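Local structure of choline kinase (Cryptosporidium parvum, 3MES) at residues E312-F317 against E388-E393; S177-N182 against S261-H266; Q85-S90 against I105-Y110. The protein probably phosphorylates choline, and perhaps ethanolamine, at the expense of ATP, in a magnesium-dependent kinase reaction. All blocks are in the same frame, centred on the assembly; numbering follows the deposited sequence.

Contact 1: E312-F317 against E388-E393; sequences EKQPYF and EFDFTE. With DME (decamethonium ion), chain K.
Tyr-316 and Glu-388 each hold CG opposite the carbonyl carbon (chi1 -56° for the tyrosine), and these torsions bring the aliphatic base of the glutamate onto the phenol ring. Next to them, Asp-390 swings its carboxylate away from its backbone nitrogen (chi1 -166°) and serves as N-cap of helix 391-411. OD1 of Asp-390 accepts from the backbone N of Glu-393 at 2.9 Å, met from above the carboxylate plane, while OD2 presents its anti lone pair to the side-chain amide of Gln-314, with NE2 and OD2 3.1 Å apart in a rather bent bond. One carboxylate thus ties the helix start to the loop 312-317. The backbones are joined as well, since Asp-390 N donates to Pro-315 O across 3.2 Å. The peptide bond before Pro-315 is cis, and CB of Pro-315 is directed to the helix start, 3.6 Å from CB of Asp-390 and touching CG of Glu-393. Over the tyrosine, CB of Glu-388 stands 4.0 Å from the ring centroid, almost on the ring normal, as a CH-pi contact. Further in, the rings of Phe-317 and Phe-389 meet obliquely, with planes 39° apart, and Tyr-394, the next residue of the helix, adjoins both, edge-to-face with Phe-317. Phe-389 belongs to the decamethonium pocket, so the loop and the capped helix end together back one wall of that site. The hydrocarbon chain of the ligand runs over a face of Phe-389, where C7 of decamethonium approaches CD1 of Phe-389 to 3.5 Å.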
loop_
_atom_site.group_PDB
_atom_site.type_symbol
_atom_site.label_atom_id
_atom_site.label_comp_id
_atom_site.label_asym_id
_atom_site.label_seq_id
_atom_site.Cartn_x
_atom_site.Cartn_y
_atom_site.Cartn_z
ATOM N N GLU B 312 -27.404 13.067 1.865
ATOM C CA GLU B 312 -27.830 14.457 1.712
ATOM C C GLU B 312 -29.207 14.732 2.310
ATOM O O GLU B 312 -29.673 15.871 2.317
ATOM C CB GLU B 312 -27.775 14.872 0.240
ATOM C CG GLU B 312 -26.370 14.810 -0.343
ATOM C CD GLU B 312 -26.352 14.880 -1.857
ATOM O OE1 GLU B 312 -25.600 14.096 -2.475
ATOM O OE2 GLU B 312 -27.088 15.716 -2.429
ATOM N N LYS B 313 -29.852 13.685 2.816
ATOM C CA LYS B 313 -31.128 13.835 3.504
ATOM C C LYS B 313 -30.983 13.465 4.977
ATOM O O LYS B 313 -30.197 12.585 5.330
ATOM C CB LYS B 313 -32.201 12.967 2.845
ATOM C CG LYS B 313 -31.806 11.509 2.708
ATOM C CD LYS B 313 -33.026 10.604 2.666
ATOM C CE LYS B 313 -32.631 9.149 2.887
ATOM N NZ LYS B 313 -33.823 8.261 2.960
ATOM N N GLN B 314 -31.742 14.138 5.834
ATOM C CA GLN B 314 -31.682 13.873 7.265
ATOM C C GLN B 314 -31.845 12.373 7.511
ATOM O O GLN B 314 -32.586 11.704 6.793
ATOM C CB GLN B 314 -32.761 14.676 7.998
ATOM C CG GLN B 314 -33.932 13.856 8.509
ATOM C CD GLN B 314 -33.791 13.506 9.982
ATOM O OE1 GLN B 314 -34.053 12.373 10.395
ATOM N NE2 GLN B 314 -33.371 14.481 10.784
ATOM N N PRO B 315 -31.144 11.836 8.520
ATOM C CA PRO B 315 -30.277 12.575 9.435
ATOM C C PRO B 315 -28.912 12.913 8.836
ATOM O O PRO B 315 -28.048 13.439 9.537
ATOM C CB PRO B 315 -30.107 11.604 10.603
ATOM C CG PRO B 315 -30.195 10.261 9.972
ATOM C CD PRO B 315 -31.165 10.393 8.825
ATOM N N TYR B 316 -28.721 12.607 7.557
ATOM C CA TYR B 316 -27.482 12.951 6.858
ATOM C C TYR B 316 -26.344 11.981 7.164
ATOM O O TYR B 316 -25.171 12.355 7.172
ATOM C CB TYR B 316 -27.077 14.398 7.155
ATOM C CG TYR B 316 -28.169 15.382 6.811
ATOM C CD1 TYR B 316 -28.590 15.546 5.498
ATOM C CD2 TYR B 316 -28.795 16.132 7.799
ATOM C CE1 TYR B 316 -29.597 16.433 5.176
ATOM C CE2 TYR B 316 -29.801 17.025 7.485
ATOM C CZ TYR B 316 -30.197 17.170 6.171
ATOM O OH TYR B 316 -31.197 18.057 5.850
ATOM N N PHE B 317 -26.714 10.732 7.419
ATOM C CA PHE B 317 -25.761 9.645 7.554
ATOM C C PHE B 317 -26.539 8.336 7.526
ATOM O O PHE B 317 -27.658 8.266 8.030
ATOM C CB PHE B 317 -24.960 9.768 8.854
ATOM C CG PHE B 317 -25.752 9.433 10.089
ATOM C CD1 PHE B 317 -25.957 8.114 10.459
ATOM C CD2 PHE B 317 -26.289 10.438 10.878
ATOM C CE1 PHE B 317 -26.682 7.802 11.590
ATOM C CE2 PHE B 317 -27.017 10.131 12.012
ATOM C CZ PHE B 317 -27.213 8.811 12.368
ATOM N N GLU B 388 -24.948 20.501 7.573
ATOM C CA GLU B 388 -25.989 19.481 7.625
ATOM C C GLU B 388 -25.543 18.202 8.325
ATOM O O GLU B 388 -24.862 17.365 7.731
ATOM C CB GLU B 388 -26.462 19.148 6.206
ATOM C CG GLU B 388 -26.783 20.368 5.348
ATOM C CD GLU B 388 -28.244 20.759 5.403
ATOM O OE1 GLU B 388 -29.088 19.954 4.953
ATOM O OE2 GLU B 388 -28.551 21.873 5.882
ATOM N N PHE B 389 -25.933 18.048 9.587
ATOM C CA PHE B 389 -25.693 16.804 10.308
ATOM C C PHE B 389 -26.540 16.703 11.571
ATOM O O PHE B 389 -26.577 17.627 12.382
ATOM C CB PHE B 389 -24.209 16.636 10.651
ATOM C CG PHE B 389 -23.854 15.255 11.129
ATOM C CD1 PHE B 389 -23.688 14.217 10.227
ATOM C CD2 PHE B 389 -23.696 14.992 12.480
ATOM C CE1 PHE B 389 -23.366 12.943 10.664
ATOM C CE2 PHE B 389 -23.375 13.718 12.921
ATOM C CZ PHE B 389 -23.210 12.694 12.012
ATOM N N ASP B 390 -27.221 15.572 11.733
ATOM C CA ASP B 390 -28.063 15.351 12.901
ATOM C C ASP B 390 -27.264 14.704 14.030
ATOM O O ASP B 390 -27.287 13.484 14.203
ATOM C CB ASP B 390 -29.271 14.488 12.537
ATOM C CG ASP B 390 -30.340 14.506 13.606
ATOM O OD1 ASP B 390 -29.983 14.569 14.800
ATOM O OD2 ASP B 390 -31.536 14.458 13.252
ATOM N N PHE B 391 -26.564 15.537 14.793
ATOM C CA PHE B 391 -25.678 15.062 15.851
ATOM C C PHE B 391 -26.400 14.270 16.938
ATOM O O PHE B 391 -25.836 13.335 17.503
ATOM C CB PHE B 391 -24.912 16.232 16.471
ATOM C CG PHE B 391 -23.979 16.920 15.515
ATOM C CD1 PHE B 391 -22.689 16.452 15.328
ATOM C CD2 PHE B 391 -24.394 18.034 14.799
ATOM C CE1 PHE B 391 -21.828 17.081 14.447
ATOM C CE2 PHE B 391 -23.539 18.667 13.917
ATOM C CZ PHE B 391 -22.255 18.189 13.741
ATOM N N THR B 392 -27.640 14.648 17.234
ATOM C CA THR B 392 -28.414 13.960 18.269
ATOM C C THR B 392 -28.816 12.559 17.822
ATOM O O THR B 392 -28.700 11.596 18.581
ATOM C CB THR B 392 -29.684 14.740 18.656
ATOM O OG1 THR B 392 -29.325 16.042 19.136
ATOM C CG2 THR B 392 -30.440 14.003 19.744
ATOM N N GLU B 393 -29.293 12.448 16.587
ATOM C CA GLU B 393 -29.692 11.155 16.050
ATOM C C GLU B 393 -28.481 10.244 15.900
ATOM O O GLU B 393 -28.578 9.030 16.091
ATOM C CB GLU B 393 -30.403 11.318 14.705
ATOM C CG GLU B 393 -31.024 10.032 14.179
ATOM C CD GLU B 393 -32.002 9.417 15.163
ATOM O OE1 GLU B 393 -32.618 10.176 15.943
ATOM O OE2 GLU B 393 -32.153 8.178 15.159
HETATM N N1 DME K . -19.236 15.273 4.043
HETATM C C2 DME K . -19.857 16.198 5.005
HETATM C C3 DME K . -19.214 16.022 6.385
HETATM C C4 DME K . -20.074 16.667 7.478
HETATM C C5 DME K . -19.410 16.553 8.856
HETATM C C6 DME K . -19.398 15.103 9.354
HETATM C C7 DME K . -20.249 14.940 10.618
HETATM C C8 DME K . -19.409 14.425 11.790
HETATM C C9 DME K . -19.470 12.900 11.902
HETATM C C10 DME K . -18.091 12.323 12.237
HETATM C C11 DME K . -18.217 11.089 13.131
HETATM N N12 DME K . -16.880 10.606 13.514
HETATM C C13 DME K . -20.254 14.772 3.105
HETATM C C14 DME K . -18.188 15.986 3.295
HETATM C C15 DME K . -18.643 14.136 4.766
HETATM C C16 DME K . -16.087 10.309 12.312
HETATM C C17 DME K . -16.199 11.642 14.303
HETATM C C18 DME K . -17.024 9.376 14.311
#

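Contact 2: S177-N182 against S261-H266; sequences SLHIIN and SLVFAH
His-179, on helix 165-179, lies against strand 262-265 along its length, chiefly on Val-263. Its CB rests 3.6 Å from CB of Val-263. From there CG, ND1 and CE1 all pass beneath one methyl of that valine: CG2 sits over the imidazole face, 3.3 Å from the ring centroid, a tight CH-pi contact. With CG1 of Val-263 opposite its carbonyl carbon (chi1 -49°), the other methyl, CG2, falls between backbone N and carbonyl carbon and comes to stand over the ring. On the other limb, CD2 of His-179 comes to 3.5 Å from the carbonyl O of Phe-264, and NE2 at the tip reaches CA of Ala-265. Both ring nitrogens are satisfied beyond the strand, ND1 by the hydroxyl of Tyr-337 and NE2 by OD2 of Asp-297, so the buried ring is fixed in its rotation. The same Asp-297 oxygen takes the amide of His-266, which opens the HNDLQENN sequence, the Brenner-type phosphotransferase motif of this kinase family. The backbones add one weak bond, Phe-264 N to His-179 O at 3.4 Å. Phe-264 is directed toward 177-182, where CD1 of Ile-181 lies 3.8 Å from CB of Phe-264 and CD2 of Leu-178 touches the ring obliquely. Strand 262-265 pairs with strand 290-293 in a small antiparallel sheet; helix 120-132 packs on Phe-264 through Val-126 and Leu-130, while helix 294-303, bringing Ala-294 and Asp-297, lies against His-179 and its neighbours.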
loop_
_atom_site.group_PDB
_atom_site.type_symbol
_atom_site.label_atom_id
_atom_site.label_comp_id
_atom_site.label_asym_id
_atom_site.label_seq_id
_atom_site.Cartn_x
_atom_site.Cartn_y
_atom_site.Cartn_z
ATOM N N SER B 177 2.502 1.900 10.679
ATOM C CA SER B 177 3.653 2.792 10.543
ATOM C C SER B 177 3.541 3.985 11.479
ATOM O O SER B 177 4.545 4.511 11.956
ATOM C CB SER B 177 3.789 3.282 9.100
ATOM O OG SER B 177 4.434 2.312 8.296
ATOM N N LEU B 178 2.308 4.403 11.736
ATOM C CA LEU B 178 2.040 5.555 12.583
ATOM C C LEU B 178 2.092 5.158 14.057
ATOM O O LEU B 178 2.501 5.944 14.910
ATOM C CB LEU B 178 0.671 6.145 12.226
ATOM C CG LEU B 178 0.202 7.431 12.912
ATOM C CD1 LEU B 178 -0.773 7.134 14.036
ATOM C CD2 LEU B 178 1.387 8.267 13.400
ATOM N N HIS B 179 1.691 3.925 14.343
ATOM C CA HIS B 179 1.614 3.435 15.712
ATOM C C HIS B 179 2.976 3.270 16.386
ATOM O O HIS B 179 3.100 3.476 17.592
ATOM C CB HIS B 179 0.843 2.115 15.748
ATOM C CG HIS B 179 -0.642 2.289 15.819
ATOM N ND1 HIS B 179 -1.478 1.338 16.365
ATOM C CD2 HIS B 179 -1.439 3.315 15.437
ATOM C CE1 HIS B 179 -2.726 1.765 16.302
ATOM N NE2 HIS B 179 -2.730 2.962 15.743
ATOM N N ILE B 180 3.994 2.908 15.613
ATOM C CA ILE B 180 5.300 2.568 16.184
ATOM C C ILE B 180 6.200 3.770 16.498
ATOM O O ILE B 180 7.230 3.619 17.152
ATOM C CB ILE B 180 6.074 1.574 15.282
ATOM C CG1 ILE B 180 6.143 2.088 13.843
ATOM C CG2 ILE B 180 5.435 0.202 15.319
ATOM C CD1 ILE B 180 7.215 3.126 13.618
ATOM N N ILE B 181 5.812 4.959 16.045
ATOM C CA ILE B 181 6.668 6.137 16.197
ATOM C C ILE B 181 7.062 6.431 17.646
ATOM O O ILE B 181 8.151 6.946 17.901
ATOM C CB ILE B 181 6.033 7.403 15.576
ATOM C CG1 ILE B 181 4.737 7.767 16.306
ATOM C CG2 ILE B 181 5.800 7.208 14.084
ATOM C CD1 ILE B 181 3.977 8.912 15.671
ATOM N N ASN B 182 6.183 6.104 18.591
ATOM C CA ASN B 182 6.448 6.404 19.996
ATOM C C ASN B 182 7.414 5.418 20.649
ATOM O O ASN B 182 7.771 5.572 21.816
ATOM C CB ASN B 182 5.147 6.480 20.803
ATOM C CG ASN B 182 4.482 5.126 20.969
ATOM O OD1 ASN B 182 4.138 4.720 22.081
ATOM N ND2 ASN B 182 4.301 4.418 19.862
ATOM N N SER B 261 -1.106 -2.704 23.547
ATOM C CA SER B 261 0.143 -2.007 23.322
ATOM C C SER B 261 -0.115 -0.502 23.313
ATOM O O SER B 261 -1.177 -0.049 22.879
ATOM C CB SER B 261 0.745 -2.449 21.990
ATOM O OG SER B 261 2.039 -1.911 21.811
ATOM N N LEU B 262 0.848 0.267 23.803
ATOM C CA LEU B 262 0.719 1.718 23.820
ATOM C C LEU B 262 1.358 2.326 22.582
ATOM O O LEU B 262 2.571 2.238 22.392
ATOM C CB LEU B 262 1.333 2.303 25.090
ATOM C CG LEU B 262 0.559 1.957 26.360
ATOM C CD1 LEU B 262 1.149 2.667 27.569
ATOM C CD2 LEU B 262 -0.908 2.317 26.183
ATOM N N VAL B 263 0.533 2.940 21.742
ATOM C CA VAL B 263 0.992 3.459 20.461
ATOM C C VAL B 263 0.466 4.867 20.232
ATOM O O VAL B 263 -0.451 5.313 20.921
ATOM C CB VAL B 263 0.504 2.567 19.311
ATOM C CG1 VAL B 263 0.806 1.103 19.613
ATOM C CG2 VAL B 263 -0.989 2.766 19.095
ATOM N N PHE B 264 1.046 5.576 19.269
ATOM C CA PHE B 264 0.501 6.874 18.891
ATOM C C PHE B 264 -0.609 6.682 17.863
ATOM O O PHE B 264 -0.349 6.416 16.688
ATOM C CB PHE B 264 1.580 7.822 18.363
ATOM C CG PHE B 264 1.121 9.249 18.265
ATOM C CD1 PHE B 264 1.312 10.125 19.323
ATOM C CD2 PHE B 264 0.471 9.707 17.131
ATOM C CE1 PHE B 264 0.879 11.438 19.244
ATOM C CE2 PHE B 264 0.037 11.020 17.044
ATOM C CZ PHE B 264 0.240 11.886 18.101
ATOM N N ALA B 265 -1.848 6.819 18.318
ATOM C CA ALA B 265 -3.007 6.489 17.501
ATOM C C ALA B 265 -3.552 7.691 16.739
ATOM O O ALA B 265 -3.388 8.834 17.159
ATOM C CB ALA B 265 -4.092 5.877 18.366
ATOM N N HIS B 266 -4.199 7.413 15.612
ATOM C CA HIS B 266 -4.891 8.436 14.841
ATOM C C HIS B 266 -6.174 8.837 15.564
ATOM O O HIS B 266 -6.456 10.026 15.737
ATOM C CB HIS B 266 -5.221 7.910 13.445
ATOM C CG HIS B 266 -5.827 8.938 12.542
ATOM N ND1 HIS B 266 -7.167 9.265 12.578
ATOM C CD2 HIS B 266 -5.277 9.712 11.576
ATOM C CE1 HIS B 266 -7.416 10.195 11.673
ATOM N NE2 HIS B 266 -6.285 10.484 11.052
#

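Contact 3: Q85-S90 against I105-Y110; sequences QLFVVS and ILFRIY. With ADP (adenosine-5'-diphosphate), chain I.
Arg-108, lying side by side with Leu-86 on the neighbouring strand, sends NH2 to the alpha-phosphate oxygen O2A of ADP at 2.7 Å, nearly straight at 174°. Its second amino group, NH1, donates to O2B of the beta-phosphate across 3.1 Å, so one guanidinium spans both phosphates, meeting them at its edge. The bend at chi3 (-66°) turns the end of an otherwise extended chain toward the nucleotide. One flat face of the guanidinium is covered by CD2 of Leu-86, 3.8 Å from NH1 of Arg-108, while NE is held by a salt bridge to Glu-149 on strand 146-150. The other methyl of the leucine, CD1, faces O5' of ADP, and farther along the same side CG of Leu-106 lies 3.7 Å from adenine N7.

The strands themselves form a regular antiparallel pair, the second and third strands of the five-stranded sheet of the kinase N-terminal lobe. Gln-85 with Ile-109, Phe-87 with Phe-107 and Val-89 with Ile-105 are hydrogen-bonded pairs; the shortest link is Phe-107 N to Phe-87 O at 2.8 Å. Leu-86 with Arg-108 and Val-88 with Leu-106 are the non-hydrogen-bonded pairs between them. The face away from ADP is largely apolar: CB of Val-89 meets CD1 of Ile-105 at 3.7 Å, and helix 51-61 covers Phe-87 and Phe-107 with Ile-54.

Arg-108 therefore probably plays the part of the lysine on the third strand of protein kinases. Pressed on by a leucine and braced by a carboxylate, its charge is aimed edge-on at the diphosphate, an arrangement expected to offset the negative charge there and to align the phosphate chain.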
loop_
_atom_site.group_PDB
_atom_site.type_symbol
_atom_site.label_atom_id
_atom_site.label_comp_id
_atom_site.label_asym_id
_atom_site.label_seq_id
_atom_site.Cartn_x
_atom_site.Cartn_y
_atom_site.Cartn_z
ATOM N N GLN B 85 -11.350 27.696 8.657
ATOM C CA GLN B 85 -11.607 28.149 7.297
ATOM C C GLN B 85 -10.570 27.537 6.368
ATOM O O GLN B 85 -9.383 27.834 6.468
ATOM C CB GLN B 85 -11.551 29.673 7.216
ATOM C CG GLN B 85 -12.485 30.387 8.177
ATOM C CD GLN B 85 -12.434 31.895 8.017
ATOM O OE1 GLN B 85 -12.650 32.422 6.925
ATOM N NE2 GLN B 85 -12.149 32.599 9.108
ATOM N N LEU B 86 -11.021 26.672 5.467
ATOM C CA LEU B 86 -10.114 25.974 4.569
ATOM C C LEU B 86 -10.253 26.474 3.140
ATOM O O LEU B 86 -11.356 26.739 2.662
ATOM C CB LEU B 86 -10.355 24.463 4.627
ATOM C CG LEU B 86 -10.272 23.808 6.010
ATOM C CD1 LEU B 86 -10.403 22.293 5.897
ATOM C CD2 LEU B 86 -8.978 24.183 6.719
ATOM N N PHE B 87 -9.121 26.603 2.460
ATOM C CA PHE B 87 -9.113 27.031 1.071
ATOM C C PHE B 87 -8.154 26.167 0.274
ATOM O O PHE B 87 -7.057 25.859 0.733
ATOM C CB PHE B 87 -8.680 28.497 0.956
ATOM C CG PHE B 87 -9.510 29.446 1.771
ATOM C CD1 PHE B 87 -10.624 30.061 1.224
ATOM C CD2 PHE B 87 -9.165 29.736 3.081
ATOM C CE1 PHE B 87 -11.387 30.942 1.971
ATOM C CE2 PHE B 87 -9.922 30.617 3.835
ATOM C CZ PHE B 87 -11.035 31.221 3.279
ATOM N N VAL B 88 -8.571 25.772 -0.922
ATOM C CA VAL B 88 -7.661 25.125 -1.846
ATOM C C VAL B 88 -7.151 26.178 -2.821
ATOM O O VAL B 88 -7.923 26.751 -3.591
ATOM C CB VAL B 88 -8.332 23.981 -2.615
ATOM C CG1 VAL B 88 -7.293 23.210 -3.408
ATOM C CG2 VAL B 88 -9.059 23.053 -1.654
ATOM N N VAL B 89 -5.850 26.443 -2.767
ATOM C CA VAL B 89 -5.241 27.446 -3.626
ATOM C C VAL B 89 -4.432 26.770 -4.724
ATOM O O VAL B 89 -3.397 26.162 -4.458
ATOM C CB VAL B 89 -4.330 28.394 -2.828
ATOM C CG1 VAL B 89 -3.807 29.506 -3.725
ATOM C CG2 VAL B 89 -5.081 28.970 -1.635
ATOM N N SER B 90 -4.910 26.881 -5.958
ATOM C CA SER B 90 -4.280 26.198 -7.079
ATOM C C SER B 90 -3.690 27.166 -8.097
ATOM O O SER B 90 -4.093 28.325 -8.182
ATOM C CB SER B 90 -5.292 25.287 -7.779
ATOM O OG SER B 90 -5.930 24.424 -6.856
ATOM N N ILE B 105 -2.149 23.996 -2.891
ATOM C CA ILE B 105 -1.886 23.975 -1.458
ATOM C C ILE B 105 -3.180 24.093 -0.666
ATOM O O ILE B 105 -4.228 24.438 -1.215
ATOM C CB ILE B 105 -0.902 25.089 -1.018
ATOM C CG1 ILE B 105 -1.536 26.474 -1.166
ATOM C CG2 ILE B 105 0.407 24.986 -1.786
ATOM C CD1 ILE B 105 -2.512 26.824 -0.058
ATOM N N LEU B 106 -3.096 23.794 0.627
ATOM C CA LEU B 106 -4.243 23.882 1.519
ATOM C C LEU B 106 -4.019 25.031 2.496
ATOM O O LEU B 106 -3.106 24.987 3.317
ATOM C CB LEU B 106 -4.425 22.559 2.271
ATOM C CG LEU B 106 -5.673 22.349 3.132
ATOM C CD1 LEU B 106 -5.609 23.170 4.412
ATOM C CD2 LEU B 106 -6.935 22.662 2.340
ATOM N N PHE B 107 -4.842 26.070 2.387
ATOM C CA PHE B 107 -4.704 27.243 3.246
ATOM C C PHE B 107 -5.640 27.129 4.441
ATOM O O PHE B 107 -6.858 27.173 4.290
ATOM C CB PHE B 107 -5.008 28.520 2.461
ATOM C CG PHE B 107 -4.444 29.766 3.086
ATOM C CD1 PHE B 107 -3.266 30.324 2.611
ATOM C CD2 PHE B 107 -5.089 30.382 4.145
ATOM C CE1 PHE B 107 -2.743 31.470 3.182
ATOM C CE2 PHE B 107 -4.570 31.531 4.719
ATOM C CZ PHE B 107 -3.395 32.074 4.237
ATOM N N ARG B 108 -5.062 26.987 5.629
ATOM C CA ARG B 108 -5.847 26.769 6.837
ATOM C C ARG B 108 -5.811 27.972 7.775
ATOM O O ARG B 108 -4.746 28.387 8.226
ATOM C CB ARG B 108 -5.352 25.518 7.571
ATOM C CG ARG B 108 -6.048 25.251 8.890
ATOM C CD ARG B 108 -5.448 24.042 9.599
ATOM N NE ARG B 108 -5.676 22.799 8.867
ATOM C CZ ARG B 108 -6.766 22.047 8.992
ATOM N NH1 ARG B 108 -7.736 22.415 9.819
ATOM N NH2 ARG B 108 -6.889 20.928 8.292
ATOM N N ILE B 109 -6.985 28.524 8.065
ATOM C CA ILE B 109 -7.105 29.600 9.040
ATOM C C ILE B 109 -7.822 29.097 10.292
ATOM O O ILE B 109 -8.952 28.622 10.219
ATOM C CB ILE B 109 -7.852 30.813 8.458
ATOM C CG1 ILE B 109 -7.165 31.295 7.177
ATOM C CG2 ILE B 109 -7.923 31.936 9.483
ATOM C CD1 ILE B 109 -7.723 32.592 6.633
ATOM N N TYR B 110 -7.158 29.201 11.438
ATOM C CA TYR B 110 -7.693 28.651 12.680
ATOM C C TYR B 110 -8.936 29.392 13.162
ATOM O O TYR B 110 -8.884 30.588 13.454
ATOM C CB TYR B 110 -6.627 28.660 13.778
ATOM C CG TYR B 110 -5.344 27.959 13.393
ATOM C CD1 TYR B 110 -5.366 26.687 12.837
ATOM C CD2 TYR B 110 -4.109 28.565 13.599
ATOM C CE1 TYR B 110 -4.197 26.041 12.487
ATOM C CE2 TYR B 110 -2.933 27.924 13.252
ATOM C CZ TYR B 110 -2.984 26.663 12.697
ATOM O OH TYR B 110 -1.820 26.015 12.349
HETATM P PB ADP I . -11.679 21.055 10.593
HETATM O O1B ADP I . -12.524 22.302 10.467
HETATM O O2B ADP I . -10.293 21.291 11.142
HETATM O O3B ADP I . -12.409 19.880 11.202
HETATM P PA ADP I . -10.676 19.280 8.626
HETATM O O1A ADP I . -11.308 18.107 9.339
HETATM O O2A ADP I . -9.188 19.504 8.696
HETATM O O3A ADP I . -11.422 20.640 9.062
HETATM O "O5'" ADP I . -11.116 19.211 7.083
HETATM C "C5'" ADP I . -10.296 18.559 6.126
HETATM C "C4'" ADP I . -11.173 18.194 4.944
HETATM O "O4'" ADP I . -10.851 19.047 3.849
HETATM C "C3'" ADP I . -10.896 16.767 4.507
HETATM O "O3'" ADP I . -12.097 16.000 4.567
HETATM C "C2'" ADP I . -10.401 16.872 3.082
HETATM O "O2'" ADP I . -11.457 16.507 2.191
HETATM C "C1'" ADP I . -10.048 18.338 2.911
HETATM N N9 ADP I . -8.628 18.548 3.277
HETATM C C8 ADP I . -8.182 18.998 4.466
HETATM N N7 ADP I . -6.827 19.083 4.485
HETATM C C5 ADP I . -6.386 18.679 3.279
HETATM C C6 ADP I . -5.065 18.523 2.626
HETATM N N6 ADP I . -3.921 18.825 3.287
HETATM N N1 ADP I . -5.044 18.071 1.352
HETATM C C2 ADP I . -6.177 17.768 0.688
HETATM N N3 ADP I . -7.409 17.886 1.214
HETATM C C4 ADP I . -7.576 18.328 2.485
#

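Overall arrangement
Along the chain the three contacts follow in series: contact 3 closes before contact 2 opens, and contact 2 before contact 1. Contact 3 lies in the five-stranded antiparallel sheet of the N-terminal lobe, while contacts 1 and 2 belong to the largely helical remainder, on opposite sides of the chain's centre with their own centres about 32 Å apart. The centre of contact 3 is about 26 Å from that of contact 1 and about 28 Å from that of contact 2, and none touches another. Between them runs the ligand-bearing cleft: contact 3 borders ADP, contact 1 borders decamethonium, and contact 2 packs helix 165-179 on the strand that leads into the phosphotransferase motif.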